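Local atomic coordinates of ribulose bisphosphate carboxylase (PDB entry 2D69), a protein that probably adds carbon dioxide and water to ribulose 1,5-bisphosphate to give two molecules of 3-phosphoglycerate, in an archaeal pathway of AMP degradation. Residues A[133-137]-A[265-269]; A[185-189]-A[276-280]; A[253-258]-A[298-302]; A[293-297]-A[328-332]. One frame throughout, in Å; residues are numbered along the deposited sequence.

Contacts 2, 3 and 4 lie within the barrel domain, while contact 1 fastens the loop 133-137 to one of its outer helices. Contact 2 spans the predicted active site at the ends of two barrel strands, where buried histidine, lysine and carboxylate groups meet. Contact 3 touches it directly through H278 O and I253 N, and is wholly apolar. Contacts 3 and 4 both use helix 295-305; K300 and A299 of the one meet F332 and I329 of the other, and contact 4 is also apolar but reaches an exposed arginine. Contact 1, about 18 Å from contact 2 between centres, is buried yet chiefly polar, pinning its loop by arginine, lysine and glutamine bonds.

Contact 1: residues A[133-137]-A[265-269]; sequences FKGPQ and REVTE
The guanidinium of R265 grips the carbonyl oxygen of G135 side-on, with two nitrogens on one acceptor: R265 NH2 lies 2.8 Å and R265 NE 3.0 Å from G135 O. The oxygen sits almost in the guanidinium plane, and both donors are moderately tilted from the carbonyl plane. On the far side of the group, R265 NH1 reaches E269 OE1 at 2.9 Å, a nearly straight bond (169°) and a salt bridge one helical turn on. Held at two sides, the guanidinium has its rotation fixed. A second salt bridge runs from K134 NZ to E266 OE1, 2.9 Å apart, on the syn side of the carboxylate; the lysine chain gets there by bending at its third and fourth torsions.

The side-chain amide of Q137 adds a hydrogen bond. Its CG stands anti to the backbone N (chi1 168°) and the rest of the chain is extended, which carries NE2 to T268 O at 3.0 Å; that oxygen lies in the amide plane, but the donor comes from above the T268 carbonyl plane. A water links Q137 NE2 to T268 OG1. Around these bonds the aliphatic chain of K134 passes over one face of the guanidinium and the backbone N of Q137 lies over the opposite face, 3.5 Å from R265 NH2.

E269 OE2 turns to a neighbouring subunit, forming salt bridges with R198 and R204 of that chain. The loop between helix 127-130 and helix 139-147 is thereby fastened to helix 258-271 of the barrel's outer layer.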
# COMPACT_ATOMS: atom_id res chain seq x y z
N PHE A 133 10.15 29.36 -0.78
CA PHE A 133 8.82 29.46 -1.33
C PHE A 133 8.92 29.37 -2.86
O PHE A 133 9.84 29.90 -3.47
CB PHE A 133 8.15 30.71 -0.91
CG PHE A 133 7.87 30.75 0.59
CD1 PHE A 133 8.85 31.11 1.44
CD2 PHE A 133 6.70 30.26 1.09
CE1 PHE A 133 8.63 31.08 2.82
CE2 PHE A 133 6.46 30.24 2.47
CZ PHE A 133 7.43 30.65 3.30
N LYS A 134 7.95 28.69 -3.44
CA LYS A 134 7.88 28.48 -4.90
C LYS A 134 7.18 29.60 -5.62
O LYS A 134 7.42 29.82 -6.81
CB LYS A 134 7.13 27.18 -5.22
CG LYS A 134 7.96 25.94 -4.90
CD LYS A 134 7.17 24.65 -5.24
CE LYS A 134 6.21 24.25 -4.14
NZ LYS A 134 7.01 23.76 -2.97
N GLY A 135 6.29 30.28 -4.92
CA GLY A 135 5.42 31.25 -5.55
C GLY A 135 4.43 30.51 -6.47
O GLY A 135 4.27 29.33 -6.34
N PRO A 136 3.73 31.23 -7.31
CA PRO A 136 2.71 30.65 -8.18
C PRO A 136 3.25 29.66 -9.19
O PRO A 136 4.31 29.90 -9.74
CB PRO A 136 2.18 31.85 -8.94
CG PRO A 136 2.53 33.00 -8.11
CD PRO A 136 3.86 32.67 -7.49
N GLN A 137 2.48 28.60 -9.47
CA GLN A 137 2.92 27.58 -10.35
C GLN A 137 2.76 28.14 -11.77
O GLN A 137 3.60 27.93 -12.63
CB GLN A 137 2.12 26.28 -10.17
CG GLN A 137 2.38 25.27 -11.28
CD GLN A 137 1.63 23.95 -11.17
OE1 GLN A 137 1.78 23.09 -12.05
NE2 GLN A 137 0.83 23.77 -10.11
N ARG A 265 -1.04 24.15 -1.79
CA ARG A 265 -0.08 24.52 -2.80
C ARG A 265 0.79 23.32 -3.23
O ARG A 265 1.14 23.23 -4.39
CB ARG A 265 0.82 25.68 -2.29
CG ARG A 265 1.96 26.09 -3.25
CD ARG A 265 1.47 26.74 -4.53
NE ARG A 265 2.58 27.06 -5.45
CZ ARG A 265 3.12 26.22 -6.32
NH1 ARG A 265 2.65 24.97 -6.48
NH2 ARG A 265 4.13 26.61 -7.09
N GLU A 266 1.11 22.40 -2.30
CA GLU A 266 1.79 21.14 -2.67
C GLU A 266 0.89 20.23 -3.42
O GLU A 266 1.29 19.62 -4.43
CB GLU A 266 2.38 20.38 -1.45
CG GLU A 266 3.32 21.21 -0.62
CD GLU A 266 4.41 21.77 -1.50
OE1 GLU A 266 4.62 23.00 -1.46
OE2 GLU A 266 5.02 21.00 -2.30
N VAL A 267 -0.36 20.14 -2.99
CA VAL A 267 -1.36 19.35 -3.77
C VAL A 267 -1.50 19.80 -5.22
O VAL A 267 -1.45 18.99 -6.15
CB VAL A 267 -2.73 19.40 -3.08
CG1 VAL A 267 -3.75 18.67 -3.90
CG2 VAL A 267 -2.65 18.72 -1.71
N THR A 268 -1.69 21.10 -5.40
CA THR A 268 -1.85 21.66 -6.73
C THR A 268 -0.61 21.58 -7.61
O THR A 268 -0.73 21.50 -8.85
CB THR A 268 -2.43 23.12 -6.72
OG1 THR A 268 -1.58 24.05 -6.00
CG2 THR A 268 -3.80 23.17 -6.04
N GLU A 269 0.56 21.60 -6.99
CA GLU A 269 1.83 21.34 -7.69
C GLU A 269 1.80 19.97 -8.31
O GLU A 269 2.35 19.76 -9.38
CB GLU A 269 3.03 21.44 -6.72
CG GLU A 269 4.42 21.22 -7.36
CD GLU A 269 4.80 22.32 -8.35
OE1 GLU A 269 4.17 23.40 -8.33
OE2 GLU A 269 5.71 22.12 -9.15
O HOH W 1 -0.51 25.25 -8.17
O HOH W 2 1.72 20.33 -11.67

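Contact 2: residues A[185-189]-A[276-280]; sequences LKDDE and HAHRA. With SO4 (sulfate ion), chain F.
K186 and E189 face H276 and H278 across the mouth of the alpha/beta barrel, where strands 184-186 and 274-278 end in the predicted active site of this form III RuBisCO. By prediction K186, D188 and E189 bind magnesium, K186 as a carbamate that is absent here, and H278 is a proton acceptor. The imidazole of H278 is the centre of the contact. E189 CB sits over the middle of one ring face, 3.6 Å from the centroid, a CH-pi contact, while K186 NZ comes to the ring edge, 3.4 Å from H278 CD2. E189 places its CG between the backbone N and the carbonyl carbon (chi1 75°), which lays CG against A280 CB at 3.8 Å; the bend at the second torsion then turns the carboxylate. The ring's rotation is fixed by A280 N, which donates to H278 ND1 at 3.0 Å, in the ring plane.

The extended K186 chain crosses H276 at about a right angle, with K186 CE 3.8 Å from H276 NE2; H276 ND1 bonds to Q309. K186 NZ turns back to donate to D187 O at 3.1 Å. K162 forms salt bridges with E189 OE1 and D188 OD1.

Pointing away from segment 185-189, R279, predicted to bind substrate, holds a sulfate ion by two nearly straight bonds: R279 NE to sulfate O3 at 3.0 Å and R279 NH2 to sulfate O2. The sulfate probably came from the crystallisation liquor, and this in-plane grip is consistent with a site that receives a substrate phosphate.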
# COMPACT_ATOMS: atom_id res chain seq x y z
N LEU A 185 -16.16 30.60 -15.45
CA LEU A 185 -17.28 30.47 -14.57
C LEU A 185 -16.71 30.52 -13.20
O LEU A 185 -15.62 29.98 -12.97
CB LEU A 185 -17.96 29.14 -14.80
CG LEU A 185 -19.15 28.83 -13.89
CD1 LEU A 185 -20.33 29.79 -14.12
CD2 LEU A 185 -19.56 27.39 -14.08
N LYS A 186 -17.39 31.15 -12.26
CA LYS A 186 -16.87 31.26 -10.91
C LYS A 186 -17.95 30.91 -9.90
O LYS A 186 -19.02 31.47 -9.92
CB LYS A 186 -16.28 32.65 -10.66
CG LYS A 186 -15.68 32.90 -9.28
CD LYS A 186 -15.03 34.30 -9.10
CE LYS A 186 -14.91 34.65 -7.57
NZ LYS A 186 -16.01 34.13 -6.59
N ASP A 187 -17.64 30.00 -8.99
CA ASP A 187 -18.53 29.73 -7.86
C ASP A 187 -18.43 30.84 -6.85
O ASP A 187 -17.33 31.34 -6.61
CB ASP A 187 -18.11 28.47 -7.10
CG ASP A 187 -18.45 27.19 -7.82
OD1 ASP A 187 -19.25 27.16 -8.79
OD2 ASP A 187 -17.92 26.12 -7.43
N ASP A 188 -19.54 31.12 -6.16
CA ASP A 188 -19.57 31.97 -5.02
C ASP A 188 -18.79 31.36 -3.88
O ASP A 188 -18.73 30.16 -3.73
CB ASP A 188 -21.00 32.16 -4.52
CG ASP A 188 -21.11 33.28 -3.52
OD1 ASP A 188 -21.27 33.01 -2.29
OD2 ASP A 188 -20.99 34.47 -3.92
N GLU A 189 -18.24 32.23 -3.04
CA GLU A 189 -17.45 31.82 -1.88
C GLU A 189 -18.21 30.94 -0.88
O GLU A 189 -17.61 30.17 -0.15
CB GLU A 189 -16.84 33.05 -1.19
CG GLU A 189 -17.78 33.93 -0.35
CD GLU A 189 -18.62 34.93 -1.14
OE1 GLU A 189 -19.52 35.58 -0.51
OE2 GLU A 189 -18.43 35.05 -2.39
N HIS A 276 -7.10 30.14 -7.58
CA HIS A 276 -7.80 31.39 -7.51
C HIS A 276 -8.13 31.60 -6.03
O HIS A 276 -8.84 30.82 -5.43
CB HIS A 276 -9.07 31.37 -8.34
CG HIS A 276 -9.87 32.63 -8.20
ND1 HIS A 276 -9.82 33.63 -9.14
CD2 HIS A 276 -10.69 33.06 -7.22
CE1 HIS A 276 -10.60 34.63 -8.74
NE2 HIS A 276 -11.11 34.32 -7.56
N ALA A 277 -7.59 32.66 -5.46
CA ALA A 277 -7.83 32.94 -4.06
C ALA A 277 -8.95 33.95 -3.93
O ALA A 277 -8.89 35.07 -4.47
CB ALA A 277 -6.57 33.47 -3.42
N HIS A 278 -9.98 33.55 -3.21
CA HIS A 278 -11.06 34.41 -2.80
C HIS A 278 -10.70 34.85 -1.39
O HIS A 278 -10.18 34.07 -0.60
CB HIS A 278 -12.39 33.67 -2.84
CG HIS A 278 -13.57 34.57 -2.74
ND1 HIS A 278 -13.74 35.47 -1.70
CD2 HIS A 278 -14.64 34.74 -3.57
CE1 HIS A 278 -14.85 36.17 -1.90
NE2 HIS A 278 -15.43 35.73 -3.01
N ARG A 279 -10.93 36.10 -1.10
CA ARG A 279 -10.45 36.65 0.17
C ARG A 279 -11.56 36.88 1.18
O ARG A 279 -11.39 37.63 2.16
CB ARG A 279 -9.72 37.96 -0.12
CG ARG A 279 -10.60 39.02 -0.77
CD ARG A 279 -9.82 40.25 -1.07
NE ARG A 279 -10.66 41.34 -1.51
CZ ARG A 279 -10.31 42.63 -1.46
NH1 ARG A 279 -9.15 43.00 -0.94
NH2 ARG A 279 -11.18 43.57 -1.87
N ALA A 280 -12.73 36.26 0.98
CA ALA A 280 -13.82 36.46 1.96
C ALA A 280 -13.31 36.37 3.40
O ALA A 280 -12.52 35.48 3.73
CB ALA A 280 -14.94 35.45 1.74
S SO4 F . -13.89 41.35 -3.48
O1 SO4 F . -15.16 40.80 -3.96
O2 SO4 F . -14.08 42.50 -2.60
O3 SO4 F . -13.21 40.28 -2.74
O4 SO4 F . -13.12 41.71 -4.68

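Contact 3: residues A[253-258]-A[298-302]; sequences IVVAGW and LAKAA
I253 and V254 start a short helix, 253-256, and face the helical segment 298-302, whose nearest alpha carbons are A302 and L298; I253 CA lies 8.5 Å from A302 CA. The short helix closes with G257 N donating to I253 O, after which G257, at a phi of 104°, leaves helical angles and stands as the N-cap of helix 258-271, the next to begin. This turn of the chain brings W258 back to the same neighbour helix that I253 and V254 touch.

No hydrogen bond spans the contact; it is made by methyl groups and one indole. W258 takes its CG anti to the carbonyl carbon (chi1 -66°), and the far corner of the six-membered ring does the touching. W258 CH2 is 3.6 Å from A301 CB and 3.9 Å from L298 CD2. W258 CH2 also meets L298 O, which lies near the ring plane, at 3.8 Å, an oxygen already taken by A302 N within the helix. The small A301 lets the indole come close to the backbone. L298 divides its two methyls, CD2 against the indole and CD1 against V254 CG2 at 4.1 Å. I253 CD1 meets A302 CB at 3.9 Å and, more loosely, L298 CD2.

The contact thus joins the helical turn just after barrel strand 248-252 to helix 295-305. A neighbouring subunit packs on the short helix, where its V99 meets V255. Helix 98-105 of the same chain packs on W258, with F102 meeting the indole edge-to-face, and F285 of helix 283-286 lies against V254 and L298.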
# COMPACT_ATOMS: atom_id res chain seq x y z
N ILE A 253 -9.20 31.68 0.93
CA ILE A 253 -7.96 31.43 1.65
C ILE A 253 -7.93 32.00 3.03
O ILE A 253 -7.18 31.51 3.83
CB ILE A 253 -6.69 31.91 0.89
CG1 ILE A 253 -6.62 33.44 0.78
CG2 ILE A 253 -6.62 31.27 -0.48
CD1 ILE A 253 -5.35 33.91 0.25
N VAL A 254 -8.70 33.03 3.30
CA VAL A 254 -8.73 33.60 4.64
C VAL A 254 -9.57 32.74 5.59
O VAL A 254 -9.15 32.46 6.71
CB VAL A 254 -9.21 35.08 4.66
CG1 VAL A 254 -9.21 35.68 6.15
CG2 VAL A 254 -8.32 35.89 3.79
N VAL A 255 -10.74 32.33 5.16
CA VAL A 255 -11.59 31.44 5.92
C VAL A 255 -10.90 30.07 6.11
O VAL A 255 -10.91 29.51 7.18
CB VAL A 255 -12.91 31.17 5.15
CG1 VAL A 255 -13.73 30.19 5.86
CG2 VAL A 255 -13.70 32.50 4.91
N ALA A 256 -10.32 29.52 5.06
CA ALA A 256 -9.58 28.26 5.20
C ALA A 256 -8.31 28.34 6.07
O ALA A 256 -8.02 27.48 6.92
CB ALA A 256 -9.19 27.75 3.84
N GLY A 257 -7.50 29.36 5.79
CA GLY A 257 -6.33 29.68 6.59
C GLY A 257 -5.02 29.24 5.93
O GLY A 257 -5.00 28.46 5.00
N TRP A 258 -3.94 29.79 6.46
CA TRP A 258 -2.60 29.63 5.92
C TRP A 258 -2.07 28.20 5.90
O TRP A 258 -1.38 27.80 4.95
CB TRP A 258 -1.61 30.53 6.74
CG TRP A 258 -1.85 31.99 6.60
CD1 TRP A 258 -2.11 32.87 7.61
CD2 TRP A 258 -1.89 32.73 5.39
NE1 TRP A 258 -2.35 34.11 7.09
CE2 TRP A 258 -2.17 34.05 5.73
CE3 TRP A 258 -1.67 32.41 4.05
CZ2 TRP A 258 -2.30 35.05 4.78
CZ3 TRP A 258 -1.76 33.40 3.13
CH2 TRP A 258 -2.09 34.71 3.49
N LEU A 298 -1.19 40.50 3.23
CA LEU A 298 -1.93 39.29 2.94
C LEU A 298 -1.62 38.86 1.55
O LEU A 298 -1.31 37.71 1.32
CB LEU A 298 -3.40 39.56 3.04
CG LEU A 298 -4.37 38.47 3.42
CD1 LEU A 298 -5.73 39.12 3.80
CD2 LEU A 298 -4.57 37.52 2.28
N ALA A 299 -1.67 39.80 0.62
CA ALA A 299 -1.42 39.50 -0.77
C ALA A 299 0.01 38.99 -1.00
O ALA A 299 0.25 38.17 -1.87
CB ALA A 299 -1.66 40.75 -1.63
N LYS A 300 0.95 39.54 -0.24
CA LYS A 300 2.35 39.17 -0.38
C LYS A 300 2.55 37.73 0.10
O LYS A 300 3.22 36.94 -0.52
CB LYS A 300 3.24 40.14 0.41
CG LYS A 300 4.71 39.82 0.44
CD LYS A 300 5.54 41.00 0.93
CE LYS A 300 5.97 41.99 -0.17
NZ LYS A 300 6.61 43.26 0.47
N ALA A 301 2.03 37.43 1.28
CA ALA A 301 2.01 36.04 1.74
C ALA A 301 1.39 35.11 0.71
O ALA A 301 1.94 34.04 0.41
CB ALA A 301 1.30 35.94 3.06
N ALA A 302 0.25 35.50 0.14
CA ALA A 302 -0.47 34.60 -0.72
C ALA A 302 0.33 34.38 -2.01
O ALA A 302 0.30 33.26 -2.57
CB ALA A 302 -1.90 35.14 -1.02

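Contact 4: residues A[293-297]-A[328-332]; sequences ITMLA and RINDF
L296 and I329 are brought together by their torsions. With CG anti to the backbone N (chi1 170°), L296 spreads its two methyls along the facing helix, while I329 swings CG1 anti to its carbonyl carbon (chi1 -63°) and extends to CD1. The backbones come near here, L296 CA lying 5.4 Å from I329 CA, and L296 CB is 4.1 Å from I329 CG1. I329 CD1 continues past L296 to the base of M295, 3.6 Å from M295 CB, and also meets M295 CG. The two methyls of L296 part company: CD1 rests on F332 at 4.0 Å from F332 CB, and CD2 on the aliphatic chain of R328, 4.0 Å from R328 CD. No hydrogen bond crosses between the segments. The start of the first helix is set by T294, whose OG1 accepts from A297 N at 3.2 Å, an N-cap bond, and is also hydrogen-bonded to L121 O.

Beyond the contact, the F332 ring takes a cation-pi partner in R303 and an edge-to-face one in W337, and M295 lies beside R279, a predicted substrate-binding residue. The R328 end is exposed, so the apolar patch grades from a buried side at M295 and I329 to solvent. Helix 295-305 comes after barrel strand 274-278, with helix 283-286 and the short strand 292-293 in between, and helix 323-334 follows strand 309-311; such outer helices packing side by side over neighbouring parallel strands are characteristic of the TIM barrel.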
# COMPACT_ATOMS: atom_id res chain seq x y z
N ILE A 293 -4.11 43.74 9.66
CA ILE A 293 -3.10 43.38 8.67
C ILE A 293 -3.59 43.96 7.35
O ILE A 293 -4.77 43.82 7.02
CB ILE A 293 -2.98 41.87 8.59
CG1 ILE A 293 -2.71 41.22 9.96
CG2 ILE A 293 -1.87 41.46 7.59
CD1 ILE A 293 -2.77 39.71 9.87
N THR A 294 -2.70 44.60 6.60
CA THR A 294 -3.13 45.22 5.34
C THR A 294 -3.35 44.16 4.28
O THR A 294 -2.79 43.08 4.36
CB THR A 294 -2.10 46.19 4.82
OG1 THR A 294 -0.87 45.48 4.55
CG2 THR A 294 -1.76 47.27 5.85
N MET A 295 -4.16 44.50 3.28
CA MET A 295 -4.40 43.64 2.13
C MET A 295 -3.08 43.40 1.39
O MET A 295 -2.90 42.33 0.82
CB MET A 295 -5.47 44.19 1.16
CG MET A 295 -5.80 43.23 -0.01
SD MET A 295 -6.50 41.66 0.59
CE MET A 295 -5.71 40.49 -0.43
N LEU A 296 -2.18 44.38 1.40
CA LEU A 296 -0.87 44.25 0.75
C LEU A 296 -0.04 43.09 1.36
O LEU A 296 0.56 42.30 0.63
CB LEU A 296 -0.09 45.55 0.85
CG LEU A 296 1.38 45.49 0.40
CD1 LEU A 296 1.42 45.07 -1.06
CD2 LEU A 296 2.06 46.84 0.58
N ALA A 297 -0.05 42.99 2.69
CA ALA A 297 0.72 41.96 3.38
C ALA A 297 0.13 40.57 3.15
O ALA A 297 0.82 39.61 2.89
CB ALA A 297 0.79 42.26 4.87
N ARG A 328 -1.38 50.06 -5.49
CA ARG A 328 -0.18 49.57 -4.82
C ARG A 328 -0.20 48.02 -4.79
O ARG A 328 0.79 47.37 -5.16
CB ARG A 328 -0.08 50.14 -3.40
CG ARG A 328 1.24 49.82 -2.66
CD ARG A 328 1.32 50.31 -1.18
NE ARG A 328 0.48 51.49 -0.99
CZ ARG A 328 0.78 52.73 -1.41
NH1 ARG A 328 1.94 52.97 -2.03
NH2 ARG A 328 -0.07 53.74 -1.20
N ILE A 329 -1.33 47.45 -4.40
CA ILE A 329 -1.44 46.01 -4.32
C ILE A 329 -1.22 45.37 -5.68
O ILE A 329 -0.46 44.40 -5.78
CB ILE A 329 -2.74 45.58 -3.71
CG1 ILE A 329 -2.78 46.09 -2.26
CG2 ILE A 329 -2.85 44.04 -3.70
CD1 ILE A 329 -4.13 46.10 -1.64
N ASN A 330 -1.89 45.88 -6.72
CA ASN A 330 -1.78 45.27 -8.04
C ASN A 330 -0.36 45.36 -8.58
O ASN A 330 0.11 44.42 -9.22
CB ASN A 330 -2.72 45.93 -9.08
CG ASN A 330 -4.23 45.56 -8.89
OD1 ASN A 330 -5.05 45.90 -9.75
ND2 ASN A 330 -4.58 44.92 -7.78
N ASP A 331 0.29 46.52 -8.33
CA ASP A 331 1.65 46.76 -8.77
C ASP A 331 2.58 45.73 -8.15
O ASP A 331 3.42 45.16 -8.82
CB ASP A 331 2.14 48.18 -8.37
CG ASP A 331 1.56 49.28 -9.28
OD1 ASP A 331 1.85 50.47 -9.00
OD2 ASP A 331 0.82 49.07 -10.26
N PHE A 332 2.44 45.52 -6.85
CA PHE A 332 3.15 44.44 -6.18
C PHE A 332 2.85 43.07 -6.79
O PHE A 332 3.76 42.34 -7.14
CB PHE A 332 2.84 44.38 -4.69
CG PHE A 332 3.21 43.07 -4.10
CD1 PHE A 332 4.57 42.76 -3.93
CD2 PHE A 332 2.24 42.09 -3.85
CE1 PHE A 332 4.94 41.48 -3.50
CE2 PHE A 332 2.61 40.82 -3.38
CZ PHE A 332 3.97 40.52 -3.21